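Local coordinates for KLLA0F12672p (Kluyveromyces lactis, PDB 4M3O), which probably acts as an RNA polymerase II C-terminal domain phosphatase of the zinc-binding RPAP2 family, this chain being its N-terminal domain, at residues Y51-Q59 / R135-P145. Residues are numbered along the deposited sequence; the frame is centred on the assembly and turned at random.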
loop_
_atom_site.group_PDB
_atom_site.type_symbol
_atom_site.label_atom_id
_atom_site.label_comp_id
_atom_site.label_asym_id
_atom_site.label_seq_id
_atom_site.Cartn_x
_atom_site.Cartn_y
_atom_site.Cartn_z
ATOM N N TYR A 51 -7.259 -5.714 1.895
ATOM C CA TYR A 51 -7.558 -4.967 3.127
ATOM C C TYR A 51 -6.915 -3.547 3.133
ATOM O O TYR A 51 -7.537 -2.585 3.524
ATOM C CB TYR A 51 -7.066 -5.793 4.325
ATOM C CG TYR A 51 -7.137 -5.115 5.648
ATOM C CD1 TYR A 51 -8.356 -4.924 6.286
ATOM C CD2 TYR A 51 -5.978 -4.650 6.273
ATOM C CE1 TYR A 51 -8.435 -4.271 7.522
ATOM C CE2 TYR A 51 -6.031 -4.034 7.524
ATOM C CZ TYR A 51 -7.261 -3.845 8.144
ATOM O OH TYR A 51 -7.278 -3.184 9.352
ATOM N N ILE A 52 -5.652 -3.459 2.723
ATOM C CA ILE A 52 -4.872 -2.183 2.625
ATOM C C ILE A 52 -5.586 -1.037 1.945
ATOM O O ILE A 52 -5.393 0.114 2.292
ATOM C CB ILE A 52 -3.574 -2.434 1.810
ATOM C CG1 ILE A 52 -2.699 -3.394 2.529
ATOM C CG2 ILE A 52 -2.731 -1.204 1.670
ATOM C CD1 ILE A 52 -2.748 -3.166 3.991
ATOM N N SER A 53 -6.316 -1.382 0.887
ATOM C CA SER A 53 -6.841 -0.428 -0.044
ATOM C C SER A 53 -7.694 0.560 0.672
ATOM O O SER A 53 -7.765 1.711 0.255
ATOM C CB SER A 53 -7.599 -1.125 -1.208
ATOM O OG SER A 53 -8.718 -1.891 -0.704
ATOM N N ARG A 54 -8.402 0.122 1.729
ATOM C CA ARG A 54 -9.232 1.068 2.473
ATOM C C ARG A 54 -8.429 2.219 3.085
ATOM O O ARG A 54 -8.953 3.311 3.290
ATOM C CB ARG A 54 -9.990 0.354 3.583
ATOM C CG ARG A 54 -9.153 0.036 4.819
ATOM C CD ARG A 54 -10.017 -0.839 5.766
ATOM N NE ARG A 54 -10.391 -2.077 5.072
ATOM C CZ ARG A 54 -11.193 -3.026 5.556
ATOM N NH1 ARG A 54 -11.653 -3.003 6.795
ATOM N NH2 ARG A 54 -11.431 -4.076 4.806
ATOM N N PHE A 55 -7.144 2.009 3.335
ATOM C CA PHE A 55 -6.345 3.074 3.901
ATOM C C PHE A 55 -5.528 3.875 2.854
ATOM O O PHE A 55 -4.690 4.618 3.254
ATOM C CB PHE A 55 -5.380 2.496 4.925
ATOM C CG PHE A 55 -6.075 1.787 6.054
ATOM C CD1 PHE A 55 -5.929 0.415 6.239
ATOM C CD2 PHE A 55 -6.985 2.475 6.847
ATOM C CE1 PHE A 55 -6.619 -0.229 7.251
ATOM C CE2 PHE A 55 -7.660 1.857 7.877
ATOM C CZ PHE A 55 -7.489 0.507 8.077
ATOM N N LEU A 56 -5.695 3.635 1.559
ATOM C CA LEU A 56 -4.842 4.271 0.560
ATOM C C LEU A 56 -5.645 5.053 -0.452
ATOM O O LEU A 56 -6.663 4.564 -0.954
ATOM C CB LEU A 56 -3.999 3.246 -0.164
ATOM C CG LEU A 56 -2.939 2.540 0.696
ATOM C CD1 LEU A 56 -2.364 1.458 -0.194
ATOM C CD2 LEU A 56 -1.845 3.416 1.179
ATOM N N THR A 57 -5.195 6.277 -0.751
ATOM C CA THR A 57 -5.671 6.989 -1.932
ATOM C C THR A 57 -4.732 6.629 -3.051
ATOM O O THR A 57 -3.682 6.014 -2.825
ATOM C CB THR A 57 -5.616 8.505 -1.775
ATOM O OG1 THR A 57 -4.239 8.917 -1.585
ATOM C CG2 THR A 57 -6.465 8.928 -0.611
ATOM N N LYS A 58 -5.089 7.014 -4.272
ATOM C CA LYS A 58 -4.278 6.724 -5.397
ATOM C C LYS A 58 -2.881 7.377 -5.252
ATOM O O LYS A 58 -1.850 6.775 -5.633
ATOM C CB LYS A 58 -4.916 7.270 -6.684
ATOM C CG LYS A 58 -6.105 6.536 -7.234
ATOM C CD LYS A 58 -6.574 7.227 -8.509
ATOM C CE LYS A 58 -7.302 6.355 -9.515
ATOM N NZ LYS A 58 -8.392 5.608 -8.910
ATOM N N GLN A 59 -2.850 8.612 -4.713
ATOM C CA GLN A 59 -1.609 9.316 -4.478
ATOM C C GLN A 59 -0.777 8.706 -3.331
ATOM O O GLN A 59 0.417 8.687 -3.424
ATOM C CB GLN A 59 -1.872 10.786 -4.107
ATOM C CG GLN A 59 -0.552 11.589 -4.013
ATOM C CD GLN A 59 0.175 11.548 -5.337
ATOM O OE1 GLN A 59 -0.421 11.855 -6.359
ATOM N NE2 GLN A 59 1.429 11.100 -5.338
ATOM N N ARG A 135 -13.458 8.931 5.044
ATOM C CA ARG A 135 -13.887 7.537 4.972
ATOM C C ARG A 135 -14.462 7.121 6.346
ATOM O O ARG A 135 -13.735 6.657 7.232
ATOM C CB ARG A 135 -12.723 6.640 4.527
ATOM C CG ARG A 135 -12.302 6.871 3.086
ATOM C CD ARG A 135 -11.074 6.040 2.729
ATOM N NE ARG A 135 -10.479 6.485 1.478
ATOM C CZ ARG A 135 -9.708 5.761 0.663
ATOM N NH1 ARG A 135 -9.315 4.519 0.923
ATOM N NH2 ARG A 135 -9.222 6.345 -0.405
ATOM N N VAL A 136 -15.764 7.303 6.519
ATOM C CA VAL A 136 -16.351 7.196 7.871
ATOM C C VAL A 136 -16.146 5.797 8.443
ATOM O O VAL A 136 -16.498 4.784 7.831
ATOM C CB VAL A 136 -17.853 7.579 7.947
ATOM C CG1 VAL A 136 -18.150 8.821 7.077
ATOM C CG2 VAL A 136 -18.747 6.397 7.578
ATOM N N GLY A 137 -15.544 5.749 9.616
ATOM C CA GLY A 137 -15.306 4.486 10.307
ATOM C C GLY A 137 -14.312 3.558 9.642
ATOM O O GLY A 137 -14.308 2.421 9.989
ATOM N N VAL A 138 -13.397 4.045 8.780
ATOM C CA VAL A 138 -12.382 3.124 8.167
ATOM C C VAL A 138 -11.452 2.486 9.152
ATOM O O VAL A 138 -10.788 1.532 8.827
ATOM C CB VAL A 138 -11.305 3.744 7.210
ATOM C CG1 VAL A 138 -11.465 3.286 5.798
ATOM C CG2 VAL A 138 -10.992 5.229 7.423
ATOM N N HIS A 139 -11.218 3.145 10.267
ATOM C CA HIS A 139 -10.400 2.551 11.336
ATOM C C HIS A 139 -11.060 1.388 12.093
ATOM O O HIS A 139 -10.390 0.758 12.910
ATOM C CB HIS A 139 -10.022 3.605 12.363
ATOM C CG HIS A 139 -11.192 4.294 12.969
ATOM N ND1 HIS A 139 -11.477 4.229 14.314
ATOM C CD2 HIS A 139 -12.157 5.054 12.410
ATOM C CE1 HIS A 139 -12.575 4.923 14.552
ATOM N NE2 HIS A 139 -12.995 5.445 13.413
ATOM N N LEU A 140 -12.349 1.124 11.843
ATOM C CA LEU A 140 -13.118 0.173 12.667
ATOM C C LEU A 140 -13.117 -1.211 12.091
ATOM O O LEU A 140 -13.171 -1.380 10.866
ATOM C CB LEU A 140 -14.568 0.627 12.795
ATOM C CG LEU A 140 -14.677 2.009 13.443
ATOM C CD1 LEU A 140 -16.076 2.602 13.430
ATOM C CD2 LEU A 140 -14.166 1.912 14.848
ATOM N N ASP A 141 -13.139 -2.203 12.970
ATOM C CA ASP A 141 -13.252 -3.603 12.536
ATOM C C ASP A 141 -14.511 -3.912 11.738
ATOM O O ASP A 141 -14.479 -4.771 10.888
ATOM C CB ASP A 141 -13.121 -4.550 13.735
ATOM C CG ASP A 141 -11.698 -4.555 14.301
ATOM O OD1 ASP A 141 -11.508 -4.410 15.528
ATOM O OD2 ASP A 141 -10.756 -4.671 13.498
ATOM N N ASP A 142 -15.577 -3.147 11.911
ATOM C CA ASP A 142 -16.804 -3.359 11.119
ATOM C C ASP A 142 -16.920 -2.583 9.791
ATOM O O ASP A 142 -17.945 -2.663 9.124
ATOM C CB ASP A 142 -18.043 -3.037 11.982
ATOM C CG ASP A 142 -18.052 -1.599 12.487
ATOM O OD1 ASP A 142 -18.744 -0.747 11.878
ATOM O OD2 ASP A 142 -17.348 -1.327 13.481
ATOM N N TYR A 143 -15.897 -1.839 9.377
ATOM C CA TYR A 143 -16.018 -1.074 8.134
ATOM C C TYR A 143 -16.255 -1.953 6.892
ATOM O O TYR A 143 -15.652 -3.009 6.745
ATOM C CB TYR A 143 -14.765 -0.263 7.931
ATOM C CG TYR A 143 -14.713 0.542 6.671
ATOM C CD1 TYR A 143 -15.357 1.778 6.589
ATOM C CD2 TYR A 143 -13.982 0.085 5.547
ATOM C CE1 TYR A 143 -15.274 2.558 5.428
ATOM C CE2 TYR A 143 -13.926 0.829 4.349
ATOM C CZ TYR A 143 -14.561 2.073 4.304
ATOM O OH TYR A 143 -14.493 2.862 3.184
ATOM N N GLU A 144 -17.123 -1.490 6.010
ATOM C CA GLU A 144 -17.446 -2.203 4.777
ATOM C C GLU A 144 -17.031 -1.344 3.596
ATOM O O GLU A 144 -17.576 -0.254 3.413
ATOM C CB GLU A 144 -18.950 -2.461 4.686
ATOM C CG GLU A 144 -19.318 -3.511 3.650
ATOM C CD GLU A 144 -20.712 -3.316 3.078
ATOM O OE1 GLU A 144 -21.654 -3.061 3.875
ATOM O OE2 GLU A 144 -20.848 -3.416 1.830
ATOM N N PRO A 145 -16.081 -1.814 2.821
ATOM C CA PRO A 145 -15.618 -1.094 1.648
ATOM C C PRO A 145 -16.716 -1.016 0.628
ATOM O O PRO A 145 -17.568 -1.846 0.595
ATOM C CB PRO A 145 -14.529 -1.986 1.101
ATOM C CG PRO A 145 -14.154 -2.884 2.189
ATOM C CD PRO A 145 -15.318 -3.021 3.089
HETATM O O HOH W 1 -9.017 3.441 -1.831
#
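Arg135 turns the edge of its guanidinium to the backbone carbonyls of Ser53, Arg54 and Leu56, in the segment leading from helix 46-52 to helix 58-70. NH1 donates to Arg54 O at 2.7 Å, approaching from above the carbonyl plane at a C=O...N angle of 108°, while NH2 reaches Leu56 O at 3.2 Å, again from above the plane. Weak bonds from NH1 to Ser53 O and Leu56 O add to the grip, and a water accepts from NH1 and donates to Leu56 O. The side chain, extended from CG to NE, spans the distance to these oxygens, and Thr57 CG2 lies 3.8 Å from NH2.

Beside this polar cluster, Val138 CG1 lies over one face of the Tyr143 ring, offset toward its rim, and also touches Arg54 CB, which itself meets Tyr143 CE2. Arg54 runs past Tyr143 in the opposite sense, its guanidinium having Tyr143 CD2 over one face and the two planes 55° apart; a bend at chi3 (60°) turns the guanidinium so that Tyr51 CD1 lies over its centre, 3.4 Å above the plane. Phe55 brings CE2 to 3.3 Å from Val138 O and receives Arg54 CG over its ring centre.

Further out, Glu130 O takes a second bond from Arg135 NH2, Tyr16 O holds His139 ND1, and Leu13 of helix 5-13 touches Phe55. An alanine in place of Arg135 would probably leave the carbonyls of Arg54 and Leu56 without their charged donor, with 135-145 held to 51-59 mainly by the packing on Arg54 and Phe55. Away from the zinc site, the contact thus fastens the irregular chain after helix 114-125 to the link between two helices through one cation that satisfies several main-chain oxygens at once, NH1 and NH2 each having more than one acceptor.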